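Local structure of BH0493 protein (Bacillus halodurans C-125, 2QEE) at residues 56-59 with 60-63; 184-187 with 188-192; 381-384 with 385-388; 408-411 with 412-416. The protein binds zinc and probably belongs to the amidohydrolase superfamily of metal-dependent enzymes. All coordinates share one frame; numbering follows the deposited sequence. Where two conformers were deposited one is given.

The four contacts are local, each between side chains a few residues apart, and follow one another along the chain without overlapping. Contact 1 ends helix 51-58, contact 2 ends helix 180-189, contact 3 lies near the end of helix 363-388 and contact 4 ends helix 395-414. Centres of contacts 2 and 3 lie about 57 Å apart, on opposite sides of the chain's centre, as do those of contacts 1 and 4, about 43 Å apart. Contacts 3 and 4, on successive helices, come within about 11 Å at their nearest atoms, and both touch the third subunit. Contact 1 meets the second subunit, so three helix ends help build the trimer; contact 4 lies nearest the zinc.

Contact 1: 56-59 with 60-63; sequences EVMR and WTDV
The end of helix 51-58 unwinds here round one carbonyl, V57 O, which receives two backbone N-H groups. T61 N reaches it at 2.9 Å, almost in line with the C=O bond, whereas W60 N comes from above the carbonyl plane, 54° out of it. The two bonds hold the chain as it leaves the helix. An ST turn follows, in which V63 N donates to T61 OG1 at 3.2 Å; threonine suits the place because its hydroxyl takes this bond. With OG1 set opposite the backbone N (chi1 -172°), the methyl CG2 sits against V57 O at 3.3 Å and reaches M58 SD at 4.0 Å. The flexible methionine chain, bent at chi2 and chi3, curls forward over the turn and brings CE to 3.5 Å from V63 O. Water 1 ties the same residues together by their backbones, donating to M58 O at 2.9 Å and to T61 O at 2.7 Å. The indole of W60 is a broad apolar plate that also meets R88 in a cation-pi contact. E56 OE1 bonds to S92 while OE2 pairs with R316 of the second subunit, whose A315, L321 and S350 hold the R59 guanidinium. V57 and W60 pack on helix 73-86, where E83 bonds to T61 OG1, and E56 lies against helix 93-104.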
# COMPACT_ATOMS: atom_id res chain seq x y z
N GLU C 56 6.20 22.64 3.83
CA GLU C 56 7.00 22.12 4.91
C GLU C 56 7.38 23.19 5.95
O GLU C 56 7.31 22.91 7.13
CB GLU C 56 8.25 21.41 4.35
CG GLU C 56 7.82 20.11 3.60
CD GLU C 56 9.00 19.36 3.01
OE1 GLU C 56 10.10 19.40 3.62
OE2 GLU C 56 8.77 18.76 1.93
N VAL C 57 7.71 24.40 5.50
CA VAL C 57 8.18 25.43 6.48
C VAL C 57 6.97 25.83 7.36
O VAL C 57 7.11 26.09 8.57
CB VAL C 57 8.83 26.67 5.78
CG1 VAL C 57 7.80 27.60 5.06
CG2 VAL C 57 9.69 27.41 6.77
N MET C 58 5.79 25.81 6.74
CA MET C 58 4.59 26.21 7.51
C MET C 58 4.26 25.23 8.65
O MET C 58 3.57 25.61 9.60
CB MET C 58 3.39 26.51 6.59
CG MET C 58 3.52 27.73 5.64
SD MET C 58 4.15 29.31 6.38
CE MET C 58 3.01 29.34 7.63
N ARG C 59 4.77 23.98 8.62
CA ARG C 59 4.62 23.08 9.77
C ARG C 59 5.50 23.44 10.95
O ARG C 59 5.23 22.99 12.03
CB ARG C 59 4.92 21.61 9.41
CG ARG C 59 3.83 21.02 8.49
CD ARG C 59 3.94 19.48 8.36
NE ARG C 59 3.92 18.80 9.66
CZ ARG C 59 2.83 18.72 10.44
NH1 ARG C 59 1.67 19.21 10.02
NH2 ARG C 59 2.89 18.12 11.60
N TRP C 60 6.55 24.25 10.74
CA TRP C 60 7.50 24.58 11.81
C TRP C 60 7.46 26.01 12.26
O TRP C 60 7.66 26.28 13.45
CB TRP C 60 8.94 24.31 11.34
CG TRP C 60 9.37 22.85 11.39
CD1 TRP C 60 9.74 22.04 10.30
CD2 TRP C 60 9.57 22.05 12.57
NE1 TRP C 60 10.11 20.80 10.75
CE2 TRP C 60 10.01 20.77 12.13
CE3 TRP C 60 9.37 22.27 13.94
CZ2 TRP C 60 10.29 19.74 13.03
CZ3 TRP C 60 9.66 21.24 14.84
CH2 TRP C 60 10.11 19.98 14.38
N THR C 61 7.24 26.91 11.32
CA THR C 61 7.57 28.33 11.59
C THR C 61 6.44 28.97 12.38
O THR C 61 5.30 28.57 12.25
CB THR C 61 7.88 29.14 10.31
OG1 THR C 61 8.37 30.44 10.67
CG2 THR C 61 6.71 29.29 9.42
N ASP C 62 6.79 29.97 13.21
CA ASP C 62 5.79 30.79 13.88
C ASP C 62 5.38 32.00 13.04
O ASP C 62 4.42 32.70 13.39
CB ASP C 62 6.29 31.24 15.24
CG ASP C 62 6.76 30.08 16.09
OD1 ASP C 62 5.93 29.21 16.46
OD2 ASP C 62 7.97 30.01 16.37
N VAL C 63 6.08 32.23 11.93
CA VAL C 63 5.71 33.29 11.00
C VAL C 63 4.33 32.94 10.40
O VAL C 63 4.09 31.79 9.96
CB VAL C 63 6.79 33.47 9.90
CG1 VAL C 63 6.34 34.38 8.77
CG2 VAL C 63 8.11 33.98 10.50
O HOH W 1 3.81 26.36 12.44

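Contact 2: 184-187 with 188-192; sequences KHRL and RDWGY
L187 O takes two backbone hydrogen bonds from opposite faces of its carbonyl plane, one from W190 N at 2.9 Å and one from Y192 N at 3.0 Å. Water 2 joins two side chains, accepting from R188 NH1 at 3.0 Å and lying 2.7 Å from H185 ND1. The extended R188 chain runs alongside K184, whose CE lies over one guanidinium face, nearest NH2. Although K184 NZ is only 4.2 Å from R188 NH2, outside acceptors probably ease the repulsion: N195 O takes the lysine, V194 O and D196 the arginine. Helix 180-189 ends in a Schellman motif, and G191, at positive phi, has a backbone shape in which a CB would collide with the carbonyl O of W190. W190 lies beside R186, the indole and guanidinium planes 50° apart. R186 CB sits over the six-membered ring, 4.1 Å from its centroid, in a CH-pi contact; a bend at chi3 (79°) carries the guanidinium back across the indole, where W190 CZ2 lies over one of its faces, and D151 forms a salt bridge with NH2. Inward, L187 CB meets Y192 CB at 4.0 Å, and the leucine packs on V206 and F209 of helix 200-217.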
# COMPACT_ATOMS: atom_id res chain seq x y z
N LYS C 184 -15.77 30.09 -20.82
CA LYS C 184 -16.52 30.31 -22.04
C LYS C 184 -16.57 31.80 -22.45
O LYS C 184 -16.57 32.13 -23.64
CB LYS C 184 -17.94 29.72 -21.93
CG LYS C 184 -18.87 30.41 -20.97
CD LYS C 184 -20.18 29.63 -20.81
CE LYS C 184 -20.96 29.55 -22.10
NZ LYS C 184 -22.27 28.84 -22.00
N HIS C 185 -16.55 32.67 -21.47
CA HIS C 185 -16.59 34.11 -21.74
C HIS C 185 -15.28 34.65 -22.34
O HIS C 185 -15.32 35.55 -23.20
CB HIS C 185 -17.01 34.87 -20.49
CG HIS C 185 -18.32 34.40 -19.94
ND1 HIS C 185 -19.50 34.53 -20.64
CD2 HIS C 185 -18.62 33.73 -18.80
CE1 HIS C 185 -20.49 33.98 -19.94
NE2 HIS C 185 -19.98 33.50 -18.82
N ARG C 186 -14.15 34.07 -21.92
CA ARG C 186 -12.85 34.38 -22.56
C ARG C 186 -12.81 33.88 -24.01
O ARG C 186 -12.39 34.61 -24.91
CB ARG C 186 -11.67 33.80 -21.76
CG ARG C 186 -11.63 34.25 -20.33
CD ARG C 186 -10.30 33.94 -19.69
NE ARG C 186 -9.29 34.92 -20.08
CZ ARG C 186 -7.98 34.79 -19.85
NH1 ARG C 186 -7.53 33.70 -19.24
NH2 ARG C 186 -7.12 35.75 -20.23
N LEU C 187 -13.28 32.66 -24.26
CA LEU C 187 -13.40 32.17 -25.63
C LEU C 187 -14.14 33.16 -26.54
O LEU C 187 -13.69 33.44 -27.65
CB LEU C 187 -14.15 30.84 -25.70
CG LEU C 187 -13.57 29.61 -24.99
CD1 LEU C 187 -14.24 28.39 -25.56
CD2 LEU C 187 -12.09 29.51 -25.17
N ARG C 188 -15.31 33.61 -26.07
CA ARG C 188 -16.06 34.71 -26.74
C ARG C 188 -15.21 35.96 -27.02
O ARG C 188 -15.16 36.44 -28.15
CB ARG C 188 -17.29 35.10 -25.92
CG ARG C 188 -18.28 34.02 -25.82
CD ARG C 188 -19.49 34.44 -24.97
NE ARG C 188 -20.57 33.46 -25.13
CZ ARG C 188 -21.48 33.19 -24.21
NH1 ARG C 188 -21.44 33.81 -23.03
NH2 ARG C 188 -22.42 32.28 -24.45
N ASP C 189 -14.53 36.47 -26.01
CA ASP C 189 -13.58 37.56 -26.20
C ASP C 189 -12.57 37.30 -27.33
O ASP C 189 -12.03 38.24 -27.91
CB ASP C 189 -12.78 37.80 -24.93
CG ASP C 189 -13.59 38.43 -23.82
OD1 ASP C 189 -14.84 38.54 -23.92
OD2 ASP C 189 -12.96 38.82 -22.83
N TRP C 190 -12.31 36.01 -27.63
CA TRP C 190 -11.24 35.63 -28.56
C TRP C 190 -11.81 35.22 -29.92
O TRP C 190 -11.07 34.74 -30.79
CB TRP C 190 -10.38 34.49 -27.94
CG TRP C 190 -9.54 34.91 -26.71
CD1 TRP C 190 -9.01 36.16 -26.46
CD2 TRP C 190 -9.12 34.08 -25.61
NE1 TRP C 190 -8.32 36.15 -25.27
CE2 TRP C 190 -8.37 34.89 -24.73
CE3 TRP C 190 -9.33 32.74 -25.27
CZ2 TRP C 190 -7.81 34.41 -23.53
CZ3 TRP C 190 -8.76 32.24 -24.08
CH2 TRP C 190 -8.03 33.09 -23.21
N GLY C 191 -13.13 35.39 -30.11
CA GLY C 191 -13.78 35.10 -31.37
C GLY C 191 -14.38 33.72 -31.57
O GLY C 191 -14.79 33.36 -32.69
N TYR C 192 -14.43 32.95 -30.48
CA TYR C 192 -15.03 31.61 -30.51
C TYR C 192 -16.46 31.74 -30.00
O TYR C 192 -16.69 31.92 -28.82
CB TYR C 192 -14.20 30.61 -29.68
CG TYR C 192 -12.77 30.54 -30.16
CD1 TYR C 192 -12.42 29.75 -31.26
CD2 TYR C 192 -11.78 31.29 -29.55
CE1 TYR C 192 -11.15 29.71 -31.73
CE2 TYR C 192 -10.47 31.26 -30.04
CZ TYR C 192 -10.18 30.47 -31.12
OH TYR C 192 -8.89 30.41 -31.59
O HOH W 2 -20.04 36.36 -22.52

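Contact 3: 381-384 with 385-388; sequences DKYD and DILQ
D381 O accepts the helical bond from D385 N at 3.0 Å, and water 3 lies between that carbonyl and D385 OD1. The D381 carboxylate turns the other way, to salt bridges with R8 and R341. K382 reaches D385 through water: its ammonium donates to water 4 and water 5, and water 4 in turn donates a hydrogen bond to D385 OD2 at 2.7 Å. A long lysine bent at chi2 and chi4 suits this place, since NZ also forms a salt bridge with E345. Y383 presents a ring edge to I386, CD1 to CD1 4.4 Å apart, while its hydroxyl bonds to D401. At D384 the backbone O takes two donors from one residue, Q388 N at 2.8 Å and Q388 NE2 at 3.3 Å. A bend at chi2 (-36°) folds the glutamine amide back to this carbonyl, which lies close to the amide plane. The same NE2 is 3.0 Å from D384 OD1, the carboxylate and amide planes 56° apart. Q388 O bonds to Q103 of the third subunit. Around the contact, Y383, D384 and L387 pack on L11 of helix 8-21, and I386 and L387 meet V393 in the loop before helix 395-414.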
# COMPACT_ATOMS: atom_id res chain seq x y z
N ASP C 381 17.96 -5.62 -10.00
CA ASP C 381 17.25 -6.79 -9.43
C ASP C 381 16.55 -7.61 -10.52
O ASP C 381 16.58 -8.85 -10.50
CB ASP C 381 16.19 -6.30 -8.44
CG ASP C 381 16.76 -6.08 -7.03
OD1 ASP C 381 17.95 -6.50 -6.75
OD2 ASP C 381 16.03 -5.48 -6.18
N LYS C 382 15.86 -6.91 -11.45
CA LYS C 382 15.11 -7.63 -12.50
C LYS C 382 16.02 -8.36 -13.49
O LYS C 382 15.74 -9.48 -13.87
CB LYS C 382 14.12 -6.68 -13.22
CG LYS C 382 12.75 -6.59 -12.52
CD LYS C 382 12.85 -6.08 -11.05
CE LYS C 382 11.43 -6.00 -10.35
NZ LYS C 382 10.98 -7.41 -10.12
N TYR C 383 17.11 -7.70 -13.92
CA TYR C 383 18.08 -8.37 -14.74
C TYR C 383 18.70 -9.52 -14.02
O TYR C 383 18.86 -10.61 -14.62
CB TYR C 383 19.16 -7.41 -15.22
CG TYR C 383 18.68 -6.44 -16.28
CD1 TYR C 383 18.05 -6.89 -17.48
CD2 TYR C 383 18.91 -5.06 -16.12
CE1 TYR C 383 17.67 -5.97 -18.47
CE2 TYR C 383 18.51 -4.14 -17.10
CZ TYR C 383 17.88 -4.62 -18.24
OH TYR C 383 17.53 -3.66 -19.18
N ASP C 384 19.06 -9.33 -12.75
CA ASP C 384 19.69 -10.44 -12.00
C ASP C 384 18.78 -11.64 -11.91
O ASP C 384 19.24 -12.76 -12.04
CB ASP C 384 20.14 -10.01 -10.62
CG ASP C 384 21.16 -11.01 -10.00
OD1 ASP C 384 22.02 -11.51 -10.74
OD2 ASP C 384 21.04 -11.25 -8.80
N ASP C 385 17.48 -11.41 -11.70
CA ASP C 385 16.55 -12.53 -11.63
C ASP C 385 16.51 -13.34 -12.91
O ASP C 385 16.43 -14.56 -12.84
CB ASP C 385 15.15 -12.01 -11.26
CG ASP C 385 15.03 -11.70 -9.74
OD1 ASP C 385 15.97 -12.03 -8.94
OD2 ASP C 385 13.99 -11.16 -9.34
N ILE C 386 16.54 -12.69 -14.08
CA ILE C 386 16.58 -13.47 -15.33
C ILE C 386 17.96 -14.06 -15.60
O ILE C 386 18.04 -15.16 -16.19
CB ILE C 386 15.97 -12.76 -16.53
CG1 ILE C 386 16.71 -11.45 -16.87
CG2 ILE C 386 14.43 -12.57 -16.28
CD1 ILE C 386 16.15 -10.78 -18.24
N LEU C 387 19.03 -13.36 -15.18
CA LEU C 387 20.35 -14.01 -15.21
C LEU C 387 20.35 -15.31 -14.42
O LEU C 387 20.89 -16.34 -14.88
CB LEU C 387 21.46 -13.09 -14.68
CG LEU C 387 21.77 -11.98 -15.67
CD1 LEU C 387 22.69 -11.01 -14.85
CD2 LEU C 387 22.44 -12.39 -16.97
N GLN C 388 19.74 -15.29 -13.24
CA GLN C 388 19.59 -16.48 -12.39
C GLN C 388 18.87 -17.58 -13.10
O GLN C 388 19.18 -18.76 -12.83
CB GLN C 388 18.84 -16.23 -11.07
CG GLN C 388 19.49 -15.31 -10.04
CD GLN C 388 20.94 -15.44 -9.99
OE1 GLN C 388 21.49 -16.43 -9.47
NE2 GLN C 388 21.63 -14.43 -10.55
O HOH W 3 17.30 -9.83 -7.79
O HOH W 4 12.17 -10.07 -11.01
O HOH W 5 13.02 -8.17 -8.30
O HOH W 6 18.61 -12.90 -8.32

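Contact 4: 408-411 with 412-416; sequences RNFW and RFVGR
The F410 ring lies with one face against V414, whose CG1 makes a CH-pi contact 3.9 Å from the ring centroid, while the ring's edge points toward W411. F410 CD2 in turn stands over one face of the indole. These groups gather at the Schellman motif that ends helix 395-414: R416 N bonds to W411 O at 3.0 Å, G415 N reaches the same oxygen only weakly, and glycine readily adopts the positive phi with which the chain leaves the helix. R416 CG approaches the indole edge near its plane, 4.0 Å from W411 CE3, and V414 CG2 touches that same CE3 obliquely at 3.9 Å. Valine suits the position because CG1 can touch the F410 face while CG2 also reaches W411. F410 gets there with its CG turned opposite the backbone N (chi1 171°), which leads the ring along the helix toward V414. The buried aromatics face the interior, F410 packing on M27 about 7 Å from the side chain of the zinc ligand H28, and W411 bonding to T25 and meeting H168 edge-to-face. The R416 guanidinium forms a salt bridge with D218. On the outer side, N409 and R412 pack on W60 of the third subunit, and water 7 donates to N409 O at 2.9 Å.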
# COMPACT_ATOMS: atom_id res chain seq x y z
N ARG C 408 12.42 6.56 -25.51
CA ARG C 408 11.75 6.04 -26.70
C ARG C 408 10.30 5.65 -26.50
O ARG C 408 9.51 5.80 -27.41
CB ARG C 408 12.49 4.84 -27.31
CG ARG C 408 13.92 5.13 -27.59
CD ARG C 408 14.65 3.92 -28.23
NE ARG C 408 16.07 4.24 -28.43
CZ ARG C 408 17.04 3.36 -28.62
NH1 ARG C 408 16.81 2.05 -28.64
NH2 ARG C 408 18.28 3.80 -28.79
N ASN C 409 9.92 5.16 -25.30
CA ASN C 409 8.54 4.76 -25.09
C ASN C 409 7.63 5.97 -25.20
O ASN C 409 6.53 5.85 -25.74
CB ASN C 409 8.32 4.14 -23.68
CG ASN C 409 8.86 2.72 -23.57
OD1 ASN C 409 9.14 2.05 -24.60
ND2 ASN C 409 8.98 2.21 -22.28
N PHE C 410 8.15 7.12 -24.80
CA PHE C 410 7.31 8.32 -24.84
C PHE C 410 7.15 8.71 -26.34
O PHE C 410 6.02 8.86 -26.84
CB PHE C 410 7.93 9.48 -24.10
CG PHE C 410 7.19 10.78 -24.31
CD1 PHE C 410 5.93 10.98 -23.70
CD2 PHE C 410 7.72 11.79 -25.11
CE1 PHE C 410 5.19 12.17 -23.89
CE2 PHE C 410 7.01 13.02 -25.29
CZ PHE C 410 5.73 13.21 -24.68
N TRP C 411 8.26 8.85 -27.05
CA TRP C 411 8.11 9.34 -28.48
C TRP C 411 7.33 8.37 -29.32
O TRP C 411 6.55 8.74 -30.21
CB TRP C 411 9.49 9.61 -29.05
CG TRP C 411 10.15 10.73 -28.33
CD1 TRP C 411 11.22 10.66 -27.48
CD2 TRP C 411 9.73 12.09 -28.35
NE1 TRP C 411 11.51 11.93 -26.99
CE2 TRP C 411 10.59 12.81 -27.50
CE3 TRP C 411 8.69 12.79 -29.02
CZ2 TRP C 411 10.47 14.20 -27.31
CZ3 TRP C 411 8.58 14.18 -28.80
CH2 TRP C 411 9.47 14.86 -27.98
N ARG C 412 7.57 7.08 -29.11
CA ARG C 412 6.83 6.05 -29.82
C ARG C 412 5.33 6.22 -29.55
O ARG C 412 4.48 6.19 -30.48
CB ARG C 412 7.32 4.67 -29.36
CG ARG C 412 7.44 3.62 -30.45
CD ARG C 412 8.44 2.50 -29.99
NE ARG C 412 7.98 1.17 -30.43
CZ ARG C 412 6.96 0.50 -29.91
NH1 ARG C 412 6.21 1.02 -28.92
NH2 ARG C 412 6.65 -0.70 -30.39
N PHE C 413 4.96 6.43 -28.28
CA PHE C 413 3.54 6.49 -27.95
C PHE C 413 2.83 7.74 -28.54
O PHE C 413 1.67 7.66 -28.98
CB PHE C 413 3.35 6.48 -26.44
CG PHE C 413 1.89 6.30 -26.02
CD1 PHE C 413 1.30 5.04 -26.14
CD2 PHE C 413 1.15 7.36 -25.47
CE1 PHE C 413 -0.07 4.80 -25.76
CE2 PHE C 413 -0.17 7.16 -25.09
CZ PHE C 413 -0.80 5.89 -25.25
N VAL C 414 3.51 8.87 -28.52
CA VAL C 414 2.86 10.13 -28.97
C VAL C 414 2.97 10.22 -30.49
O VAL C 414 2.48 11.17 -31.09
CB VAL C 414 3.46 11.38 -28.31
CG1 VAL C 414 3.30 11.31 -26.73
CG2 VAL C 414 4.95 11.58 -28.68
N GLY C 415 3.65 9.23 -31.09
CA GLY C 415 3.69 9.10 -32.55
C GLY C 415 4.66 10.03 -33.22
O GLY C 415 4.37 10.48 -34.34
N ARG C 416 5.79 10.35 -32.58
CA ARG C 416 6.80 11.27 -33.17
C ARG C 416 8.31 11.05 -32.84
O ARG C 416 8.74 9.90 -32.70
CB ARG C 416 6.37 12.76 -33.13
CG ARG C 416 5.84 13.30 -31.84
CD ARG C 416 4.76 14.37 -32.07
NE ARG C 416 5.27 15.73 -31.96
CZ ARG C 416 4.52 16.83 -31.98
NH1 ARG C 416 5.10 18.01 -31.86
NH2 ARG C 416 3.19 16.75 -32.10
O HOH W 7 5.78 3.18 -26.44